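Local coordinates for E3 SUMO-protein ligase SIZ2 (PDB 6U75) that acts as a PIAS-family SUMO E3 ligase that promotes SUMO attachment to target proteins, this piece holding its PINIT domain and zinc-binding SP-RING, at residues S39-D42 / L43-N47; G147-L150 / K151-K154; Q158-T161 / A162-R166. One frame throughout, in Å; residues are numbered along the deposited sequence.

Contact 1. Residues S39-D42 / L43-N47; sequences SNHD and LLKSN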
ATOM      1  N   SER A  39     -26.392   2.401  14.416  1.00 31.49           N
ATOM      2  CA  SER A  39     -25.973   3.617  13.726  1.00 42.82           C
ATOM      3  C   SER A  39     -24.748   3.362  12.857  1.00 39.94           C
ATOM      4  O   SER A  39     -24.662   3.861  11.730  1.00 35.70           O
ATOM      5  CB  SER A  39     -25.691   4.726  14.740  1.00 49.99           C
ATOM      6  OG  SER A  39     -26.897   5.282  15.236  1.00 56.58           O
ATOM      7  N   ASN A  40     -23.789   2.582  13.359  1.00 36.19           N
ATOM      8  CA  ASN A  40     -22.620   2.253  12.550  1.00 34.32           C
ATOM      9  C   ASN A  40     -22.983   1.333  11.388  1.00 27.91           C
ATOM     10  O   ASN A  40     -22.376   1.423  10.315  1.00 37.91           O
ATOM     11  CB  ASN A  40     -21.540   1.623  13.429  1.00 36.68           C
ATOM     12  CG  ASN A  40     -20.862   2.641  14.331  1.00 26.88           C
ATOM     13  OD1 ASN A  40     -20.605   3.774  13.924  1.00 30.82           O
ATOM     14  ND2 ASN A  40     -20.571   2.241  15.562  1.00 38.06           N
ATOM     15  N   HIS A  41     -23.973   0.457  11.569  1.00 31.28           N
ATOM     16  CA  HIS A  41     -24.479  -0.320  10.441  1.00 35.85           C
ATOM     17  C   HIS A  41     -25.088   0.593   9.382  1.00 35.56           C
ATOM     18  O   HIS A  41     -24.841   0.427   8.180  1.00 42.54           O
ATOM     19  CB  HIS A  41     -25.509  -1.339  10.927  1.00 34.89           C
ATOM     20  CG  HIS A  41     -24.917  -2.656  11.319  1.00 41.49           C
ATOM     21  ND1 HIS A  41     -24.870  -3.734  10.461  1.00 47.68           N
ATOM     22  CD2 HIS A  41     -24.349  -3.071  12.476  1.00 31.73           C
ATOM     23  CE1 HIS A  41     -24.298  -4.755  11.073  1.00 37.79           C
ATOM     24  NE2 HIS A  41     -23.975  -4.379  12.297  1.00 36.93           N
ATOM     25  N   ASP A  42     -25.897   1.564   9.813  1.00 38.78           N
ATOM     26  CA  ASP A  42     -26.472   2.518   8.870  1.00 41.69           C
ATOM     27  C   ASP A  42     -25.380   3.307   8.163  1.00 40.68           C
ATOM     28  O   ASP A  42     -25.504   3.631   6.977  1.00 44.63           O
ATOM     29  CB  ASP A  42     -27.427   3.467   9.593  1.00 37.40           C
ATOM     30  CG  ASP A  42     -28.633   2.754  10.172  1.00 40.28           C
ATOM     31  OD1 ASP A  42     -28.984   1.666   9.669  1.00 57.55           O
ATOM     32  OD2 ASP A  42     -29.234   3.285  11.129  1.00 40.62           O
ATOM     33  N   LEU A  43     -24.304   3.632   8.878  1.00 33.55           N
ATOM     34  CA  LEU A  43     -23.196   4.349   8.255  1.00 33.47           C
ATOM     35  C   LEU A  43     -22.508   3.486   7.204  1.00 44.07           C
ATOM     36  O   LEU A  43     -22.205   3.963   6.104  1.00 39.06           O
ATOM     37  CB  LEU A  43     -22.204   4.799   9.325  1.00 28.54           C
ATOM     38  CG  LEU A  43     -21.011   5.617   8.828  1.00 53.41           C
ATOM     39  CD1 LEU A  43     -21.479   6.922   8.202  1.00 38.75           C
ATOM     40  CD2 LEU A  43     -20.042   5.879   9.969  1.00 41.12           C
ATOM     41  N   LEU A  44     -22.247   2.216   7.525  1.00 38.52           N
ATOM     42  CA  LEU A  44     -21.692   1.303   6.530  1.00 31.36           C
ATOM     43  C   LEU A  44     -22.590   1.218   5.303  1.00 34.00           C
ATOM     44  O   LEU A  44     -22.103   1.163   4.169  1.00 57.09           O
ATOM     45  CB  LEU A  44     -21.499  -0.087   7.136  1.00 30.38           C
ATOM     46  CG  LEU A  44     -20.252  -0.297   7.993  1.00 41.23           C
ATOM     47  CD1 LEU A  44     -20.372  -1.592   8.771  1.00 27.90           C
ATOM     48  CD2 LEU A  44     -19.006  -0.310   7.121  1.00 28.48           C
ATOM     49  N   LYS A  45     -23.906   1.199   5.513  1.00 44.03           N
ATOM     50  CA  LYS A  45     -24.838   1.135   4.393  1.00 48.33           C
ATOM     51  C   LYS A  45     -24.957   2.464   3.657  1.00 46.19           C
ATOM     52  O   LYS A  45     -25.427   2.485   2.514  1.00 36.90           O
ATOM     53  CB  LYS A  45     -26.211   0.680   4.891  1.00 42.98           C
ATOM     54  CG  LYS A  45     -26.269  -0.806   5.217  1.00 67.75           C
ATOM     55  CD  LYS A  45     -27.185  -1.105   6.394  1.00 53.12           C
ATOM     56  CE  LYS A  45     -27.206  -2.596   6.710  1.00 64.13           C
ATOM     57  NZ  LYS A  45     -25.838  -3.157   6.921  1.00 55.04           N
ATOM     58  N   SER A  46     -24.532   3.568   4.275  1.00 33.86           N
ATOM     59  CA  SER A  46     -24.687   4.880   3.660  1.00 30.08           C
ATOM     60  C   SER A  46     -23.698   5.117   2.528  1.00 44.45           C
ATOM     61  O   SER A  46     -23.920   6.015   1.709  1.00 50.15           O
ATOM     62  CB  SER A  46     -24.519   5.978   4.713  1.00 38.61           C
ATOM     63  OG  SER A  46     -23.153   6.170   5.038  1.00 34.77           O
ATOM     64  N   ASN A  47     -22.616   4.345   2.464  1.00 51.00           N
ATOM     65  CA  ASN A  47     -21.594   4.553   1.447  1.00 46.56           C
ATOM     66  C   ASN A  47     -20.972   3.211   1.091  1.00 35.51           C
ATOM     67  O   ASN A  47     -20.519   2.479   1.976  1.00 39.21           O
ATOM     68  CB  ASN A  47     -20.521   5.532   1.940  1.00 51.49           C
ATOM     69  CG  ASN A  47     -19.632   6.035   0.820  1.00 41.10           C
ATOM     70  OD1 ASN A  47     -19.343   5.311  -0.133  1.00 42.29           O
ATOM     71  ND2 ASN A  47     -19.194   7.283   0.929  1.00 46.71           N
TER

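Contact 2. Residues G147-L150 / K151-K154; sequences GKIL and KRPK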
ATOM      1  N   GLY A 147      -6.121   8.040 -10.807  1.00 35.93           N
ATOM      2  CA  GLY A 147      -6.744   9.287 -11.214  1.00 27.47           C
ATOM      3  C   GLY A 147      -6.200  10.471 -10.440  1.00 32.44           C
ATOM      4  O   GLY A 147      -5.941  11.536 -11.007  1.00 37.77           O
ATOM      5  N   LYS A 148      -6.016  10.298  -9.130  1.00 39.53           N
ATOM      6  CA  LYS A 148      -5.402  11.351  -8.326  1.00 33.73           C
ATOM      7  C   LYS A 148      -4.005  11.682  -8.837  1.00 32.74           C
ATOM      8  O   LYS A 148      -3.643  12.856  -8.980  1.00 35.49           O
ATOM      9  CB  LYS A 148      -5.342  10.933  -6.856  1.00 29.32           C
ATOM     10  CG  LYS A 148      -6.677  10.995  -6.131  1.00 44.11           C
ATOM     11  CD  LYS A 148      -6.525  10.735  -4.637  1.00 54.06           C
ATOM     12  CE  LYS A 148      -5.744  11.844  -3.941  1.00 66.37           C
ATOM     13  NZ  LYS A 148      -5.764  11.703  -2.457  1.00 72.59           N
ATOM     14  N   ILE A 149      -3.204  10.652  -9.115  1.00 38.02           N
ATOM     15  CA  ILE A 149      -1.835  10.873  -9.580  1.00 33.31           C
ATOM     16  C   ILE A 149      -1.833  11.627 -10.904  1.00 33.05           C
ATOM     17  O   ILE A 149      -1.017  12.531 -11.122  1.00 39.18           O
ATOM     18  CB  ILE A 149      -1.087   9.532  -9.698  1.00 29.41           C
ATOM     19  CG1 ILE A 149      -0.854   8.930  -8.309  1.00 34.65           C
ATOM     20  CG2 ILE A 149       0.231   9.723 -10.444  1.00 29.40           C
ATOM     21  CD1 ILE A 149      -0.319   7.514  -8.335  1.00 31.37           C
ATOM     22  N   LEU A 150      -2.742  11.266 -11.809  1.00 34.34           N
ATOM     23  CA  LEU A 150      -2.776  11.898 -13.123  1.00 34.12           C
ATOM     24  C   LEU A 150      -3.113  13.379 -13.014  1.00 39.69           C
ATOM     25  O   LEU A 150      -2.594  14.199 -13.781  1.00 46.23           O
ATOM     26  CB  LEU A 150      -3.790  11.185 -14.018  1.00 30.91           C
ATOM     27  CG  LEU A 150      -3.425   9.751 -14.408  1.00 25.37           C
ATOM     28  CD1 LEU A 150      -4.577   9.080 -15.138  1.00 25.54           C
ATOM     29  CD2 LEU A 150      -2.170   9.735 -15.261  1.00 25.25           C
ATOM     30  N   LYS A 151      -3.980  13.743 -12.069  1.00 38.06           N
ATOM     31  CA  LYS A 151      -4.375  15.136 -11.907  1.00 41.62           C
ATOM     32  C   LYS A 151      -3.251  16.008 -11.360  1.00 33.70           C
ATOM     33  O   LYS A 151      -3.387  17.236 -11.364  1.00 41.38           O
ATOM     34  CB  LYS A 151      -5.602  15.219 -10.995  1.00 42.30           C
ATOM     35  CG  LYS A 151      -6.891  14.754 -11.666  1.00 52.31           C
ATOM     36  CD  LYS A 151      -8.034  14.583 -10.676  1.00 56.27           C
ATOM     37  CE  LYS A 151      -9.364  14.373 -11.391  1.00 57.96           C
ATOM     38  NZ  LYS A 151      -9.312  13.263 -12.385  1.00 67.58           N
ATOM     39  N   ARG A 152      -2.153  15.414 -10.910  1.00 38.77           N
ATOM     40  CA  ARG A 152      -1.034  16.171 -10.380  1.00 37.05           C
ATOM     41  C   ARG A 152      -0.183  16.743 -11.509  1.00 46.31           C
ATOM     42  O   ARG A 152      -0.266  16.293 -12.654  1.00 46.66           O
ATOM     43  CB  ARG A 152      -0.171  15.281  -9.495  1.00 37.39           C
ATOM     44  CG  ARG A 152      -0.896  14.724  -8.294  1.00 38.16           C
ATOM     45  CD  ARG A 152      -0.032  13.728  -7.555  1.00 27.37           C
ATOM     46  NE  ARG A 152      -0.729  13.161  -6.406  1.00 42.67           N
ATOM     47  CZ  ARG A 152      -0.223  12.222  -5.614  1.00 33.72           C
ATOM     48  NH1 ARG A 152       0.990  11.737  -5.842  1.00 30.92           N
ATOM     49  NH2 ARG A 152      -0.935  11.769  -4.591  1.00 45.07           N
ATOM     50  N   PRO A 153       0.648  17.742 -11.211  1.00 47.56           N
ATOM     51  CA  PRO A 153       1.598  18.227 -12.220  1.00 44.85           C
ATOM     52  C   PRO A 153       2.685  17.192 -12.471  1.00 48.97           C
ATOM     53  O   PRO A 153       3.252  16.627 -11.533  1.00 50.54           O
ATOM     54  CB  PRO A 153       2.161  19.506 -11.595  1.00 37.60           C
ATOM     55  CG  PRO A 153       1.991  19.313 -10.129  1.00 38.17           C
ATOM     56  CD  PRO A 153       0.726  18.523  -9.963  1.00 40.92           C
ATOM     57  N   LYS A 154       2.969  16.946 -13.744  1.00 34.64           N
ATOM     58  CA  LYS A 154       3.954  15.947 -14.118  1.00 46.31           C
ATOM     59  C   LYS A 154       5.368  16.494 -13.933  1.00 38.35           C
ATOM     60  O   LYS A 154       5.580  17.681 -13.676  1.00 49.45           O
ATOM     61  CB  LYS A 154       3.738  15.506 -15.565  1.00 43.99           C
ATOM     62  CG  LYS A 154       2.284  15.209 -15.906  1.00 57.79           C
ATOM     63  CD  LYS A 154       2.128  14.686 -17.325  1.00 58.40           C
ATOM     64  CE  LYS A 154       0.661  14.496 -17.686  1.00 74.71           C
ATOM     65  NZ  LYS A 154      -0.053  13.608 -16.723  1.00 56.67           N
TER
HETATM   66  O   HOH W   1       1.423  13.400 -12.411  1.00 42.26           O

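Contact 3. Residues Q158-T161 / A162-R166; sequences QATT and AYIKR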
ATOM      1  N   GLN A 158      11.894  19.247 -19.470  1.00 55.87           N
ATOM      2  CA  GLN A 158      13.109  20.044 -19.342  1.00 60.99           C
ATOM      3  C   GLN A 158      13.974  19.537 -18.196  1.00 53.78           C
ATOM      4  O   GLN A 158      15.203  19.466 -18.317  1.00 60.99           O
ATOM      5  CB  GLN A 158      12.757  21.518 -19.130  1.00 61.09           C
ATOM      6  CG  GLN A 158      12.174  22.215 -20.351  1.00 67.90           C
ATOM      7  CD  GLN A 158      10.716  21.874 -20.587  1.00 67.47           C
ATOM      8  OE1 GLN A 158      10.144  21.034 -19.894  1.00 75.20           O
ATOM      9  NE2 GLN A 158      10.106  22.531 -21.567  1.00 73.82           N
ATOM     10  N   ALA A 159      13.347  19.177 -17.074  1.00 50.98           N
ATOM     11  CA  ALA A 159      14.105  18.672 -15.935  1.00 67.07           C
ATOM     12  C   ALA A 159      14.816  17.372 -16.284  1.00 55.07           C
ATOM     13  O   ALA A 159      15.980  17.172 -15.917  1.00 58.07           O
ATOM     14  CB  ALA A 159      13.176  18.473 -14.738  1.00 52.13           C
ATOM     15  N   THR A 160      14.133  16.475 -16.999  1.00 56.57           N
ATOM     16  CA  THR A 160      14.752  15.209 -17.373  1.00 59.67           C
ATOM     17  C   THR A 160      15.911  15.427 -18.339  1.00 59.56           C
ATOM     18  O   THR A 160      16.957  14.780 -18.215  1.00 62.78           O
ATOM     19  CB  THR A 160      13.711  14.275 -17.991  1.00 56.63           C
ATOM     20  OG1 THR A 160      12.597  14.143 -17.101  1.00 66.35           O
ATOM     21  CG2 THR A 160      14.316  12.902 -18.247  1.00 64.61           C
ATOM     22  N   THR A 161      15.745  16.327 -19.312  1.00 55.90           N
ATOM     23  CA  THR A 161      16.842  16.619 -20.229  1.00 51.26           C
ATOM     24  C   THR A 161      18.034  17.212 -19.486  1.00 54.59           C
ATOM     25  O   THR A 161      19.188  16.848 -19.751  1.00 62.41           O
ATOM     26  CB  THR A 161      16.374  17.570 -21.331  1.00 39.93           C
ATOM     27  OG1 THR A 161      15.662  18.669 -20.749  1.00 63.82           O
ATOM     28  CG2 THR A 161      15.472  16.845 -22.320  1.00 53.46           C
ATOM     29  N   ALA A 162      17.774  18.130 -18.551  1.00 54.03           N
ATOM     30  CA  ALA A 162      18.856  18.702 -17.759  1.00 60.83           C
ATOM     31  C   ALA A 162      19.570  17.626 -16.952  1.00 63.45           C
ATOM     32  O   ALA A 162      20.803  17.620 -16.864  1.00 60.30           O
ATOM     33  CB  ALA A 162      18.308  19.790 -16.836  1.00 55.93           C
ATOM     34  N   TYR A 163      18.809  16.706 -16.357  1.00 65.14           N
ATOM     35  CA  TYR A 163      19.422  15.622 -15.597  1.00 60.99           C
ATOM     36  C   TYR A 163      20.281  14.741 -16.494  1.00 60.33           C
ATOM     37  O   TYR A 163      21.389  14.348 -16.112  1.00 70.31           O
ATOM     38  CB  TYR A 163      18.340  14.791 -14.909  1.00 59.18           C
ATOM     39  CG  TYR A 163      18.876  13.589 -14.165  1.00 65.24           C
ATOM     40  CD1 TYR A 163      19.369  13.710 -12.874  1.00 61.24           C
ATOM     41  CD2 TYR A 163      18.888  12.332 -14.756  1.00 59.39           C
ATOM     42  CE1 TYR A 163      19.859  12.615 -12.191  1.00 60.30           C
ATOM     43  CE2 TYR A 163      19.377  11.230 -14.081  1.00 68.53           C
ATOM     44  CZ  TYR A 163      19.861  11.378 -12.798  1.00 58.48           C
ATOM     45  OH  TYR A 163      20.348  10.283 -12.122  1.00 53.51           O
ATOM     46  N   ILE A 164      19.783  14.412 -17.686  1.00 57.21           N
ATOM     47  CA  ILE A 164      20.554  13.588 -18.614  1.00 67.35           C
ATOM     48  C   ILE A 164      21.866  14.279 -18.967  1.00 65.78           C
ATOM     49  O   ILE A 164      22.941  13.665 -18.949  1.00 57.61           O
ATOM     50  CB  ILE A 164      19.724  13.282 -19.874  1.00 63.78           C
ATOM     51  CG1 ILE A 164      18.503  12.430 -19.517  1.00 65.83           C
ATOM     52  CG2 ILE A 164      20.580  12.572 -20.918  1.00 61.63           C
ATOM     53  CD1 ILE A 164      17.424  12.427 -20.581  1.00 60.27           C
ATOM     54  N   LYS A 165      21.793  15.573 -19.292  1.00 73.38           N
ATOM     55  CA  LYS A 165      22.999  16.302 -19.673  1.00 68.15           C
ATOM     56  C   LYS A 165      23.978  16.397 -18.509  1.00 52.34           C
ATOM     57  O   LYS A 165      25.197  16.332 -18.707  1.00 50.99           O
ATOM     58  CB  LYS A 165      22.633  17.698 -20.180  1.00 50.48           C
ATOM     59  CG  LYS A 165      23.830  18.509 -20.657  1.00 52.36           C
ATOM     60  CD  LYS A 165      23.441  19.931 -21.016  1.00 51.29           C
ATOM     61  CE  LYS A 165      24.665  20.766 -21.349  1.00 52.71           C
ATOM     62  NZ  LYS A 165      24.317  22.190 -21.606  1.00 69.85           N
ATOM     63  N   ARG A 166      23.466  16.558 -17.286  1.00 59.91           N
ATOM     64  CA  ARG A 166      24.351  16.671 -16.133  1.00 60.73           C
ATOM     65  C   ARG A 166      24.968  15.329 -15.766  1.00 66.14           C
ATOM     66  O   ARG A 166      26.079  15.286 -15.223  1.00 67.25           O
ATOM     67  CB  ARG A 166      23.586  17.245 -14.938  1.00 54.94           C
ATOM     68  CG  ARG A 166      24.468  17.591 -13.745  1.00 56.35           C
ATOM     69  CD  ARG A 166      23.688  18.269 -12.622  1.00 68.18           C
ATOM     70  NE  ARG A 166      23.020  17.308 -11.746  1.00 70.38           N
ATOM     71  CZ  ARG A 166      21.742  16.945 -11.841  1.00 76.35           C
ATOM     72  NH1 ARG A 166      20.956  17.458 -12.779  1.00 69.04           N
ATOM     73  NH2 ARG A 166      21.248  16.060 -10.985  1.00 71.07           N
TER

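Contact 1. Residues S39-D42 / L43-N47
Lys45 lies alongside His41 one turn earlier in helix 38-46, the two side chains pointing the same way. Its NZ reaches the imidazole at the edge, in the ring plane, 3.7 Å from His41 ND1. The backbone beneath is regular: Lys45 N donates to His41 O, and Leu44 N to Asn40 O at 2.9 Å with an N-H...O angle of 166°. The lysine tail also passes close to the His41 carbonyl, where bends at chi2 (146°) and chi4 put CD 3.3 Å from His41 O. This is the short surface helix of the PINIT domain, between strands 28-34 and 50-58 in the chain. On its packed side Asn40 and Leu44 meet Ile136 of strand 130-139, Leu43 and Leu44 meet Tyr50, and the His41 side chain touches Val36 and Pro113. The solvent side is looser. Asp42 turns its carboxylate to Lys38 in a salt bridge, leaving OD1 6.4 Å from Lys45 NZ. At the helix end, Ser46 N makes a weak bond to Asp42 O, while Ser46 OG, set between its own N and carbonyl carbon (chi1 77°), donates to Leu43 O at 2.6 Å, in the carbonyl plane on a lone pair.

Contact 2. Residues G147-L150 / K151-K154
Lys151 N and Arg152 N bond back to carbonyls at the C-terminal part of helix 142-150. Lys151 N donates to Gly147 O at 3.1 Å with an N-H...O angle of 150°, a normal helical bond, and more weakly to Lys148 O. Arg152 N donates to Ile149 O, three residues back, at 3.1 Å; the donor stands above the carbonyl plane, 62° out of it, so it is not on a lone pair. A water adds a second grip, donating to Ile149 O at 2.9 Å and, weakly, to Arg152 O. The guanidinium finds its stronger partners farther along the chain: Arg152 NH1 bonds the carbonyls of Phe235 and Leu238, and the group makes a cation-pi contact with the Phe235 ring. These contacts tie the C-terminal end of helix 142-150, which follows the last long strand of the PINIT region, to the SP-RING part of the chain. The Arg152 side chain crosses Ile149 obliquely, extended from CG to NE, and Ile149 CG1 sits over one guanidinium face, 4.2 Å from NH1 and offset toward the rim. Nearer the backbone, Arg152 CG packs 3.4 Å from Lys148 O. With an alanine here the carbonyls of Phe235 and Leu238 would probably lose this donor, and Ile149 CG1 the guanidinium face beside it. Ile149 itself also packs on Phe235 and Leu238, whereas Leu150 turns to Tyr196 and Ile240. Outward, the exposed Lys151 lays its chain back along the helix, with CG 3.4 Å from Gly147 O, and Lys154 brings NZ to 3.9 Å from Leu150 O while its side chain touches Ile240.

Contact 3. Residues Q158-T161 / A162-R166
A local contact between successive turns of helix 157-168 joins Thr160 to Ile164 on its buried side, where the helix packs on helix 242-249 and on the loop carrying Ile206. Four successive backbone bonds, each spanning four residues, establish the helical geometry; Ile164 N to Thr160 O, for example, measures 2.9 Å with an N-H...O angle of 161°. The two side chains cross at a slant, with Thr160 CG2 3.9 Å from Ile164 CD1. Ile164 CG1, anti to the carbonyl carbon (chi1 -65°), is turned back along the helix toward Thr160 O, CD1 being 3.4 Å from that oxygen. Both side chains, with that of Thr161, touch Phe243, and both also meet Ile206.

The Thr161 hydroxyl folds back onto the backbone. With chi1 at 48°, OG1 lies between its own N and carbonyl carbon and donates to Gln158 O at 2.6 Å, from above the carbonyl plane, Lys157 O being a second acceptor that competes for the one proton. Ala162 N reaches Gln158 O from the same face of that plane at 2.9 Å, so this carbonyl is gripped by two donors. Tyr163 CB rests 3.5 Å from Ala159 O, but its ring leads away from the preceding turn to Lys204 and Ile206. The tyrosine comes within about 5 Å of His205, side chain to side chain, without touching it. Lys165, extended beyond CG, and Ala162 lie on the exposed side. The arrangement is that of an amphipathic helix packed beside the SP-RING zinc site, whose metal is held by Cys203, His205, Cys226 and Cys229.

Overall arrangement
All three contacts are local, but they sit in different parts of an elongated chain. Contact 1 and contact 3 lie on opposite sides of its centre, their centres about 51 Å apart; contact 2 falls between them in sequence, closely followed by contact 3. Contacts 1 and 2 are surface contacts, each with one buried residue, whereas contact 3 is partly buried. Contacts 1 and 3 each stay within one helix, while contact 2 spans a helix end and the loop after it. Their chemistry follows: a lysine beside a histidine on the PINIT surface, an arginine hydrogen-bonded to carbonyls far along the sequence at the junction, and aliphatic packing with a backbone-bound threonine near the zinc site.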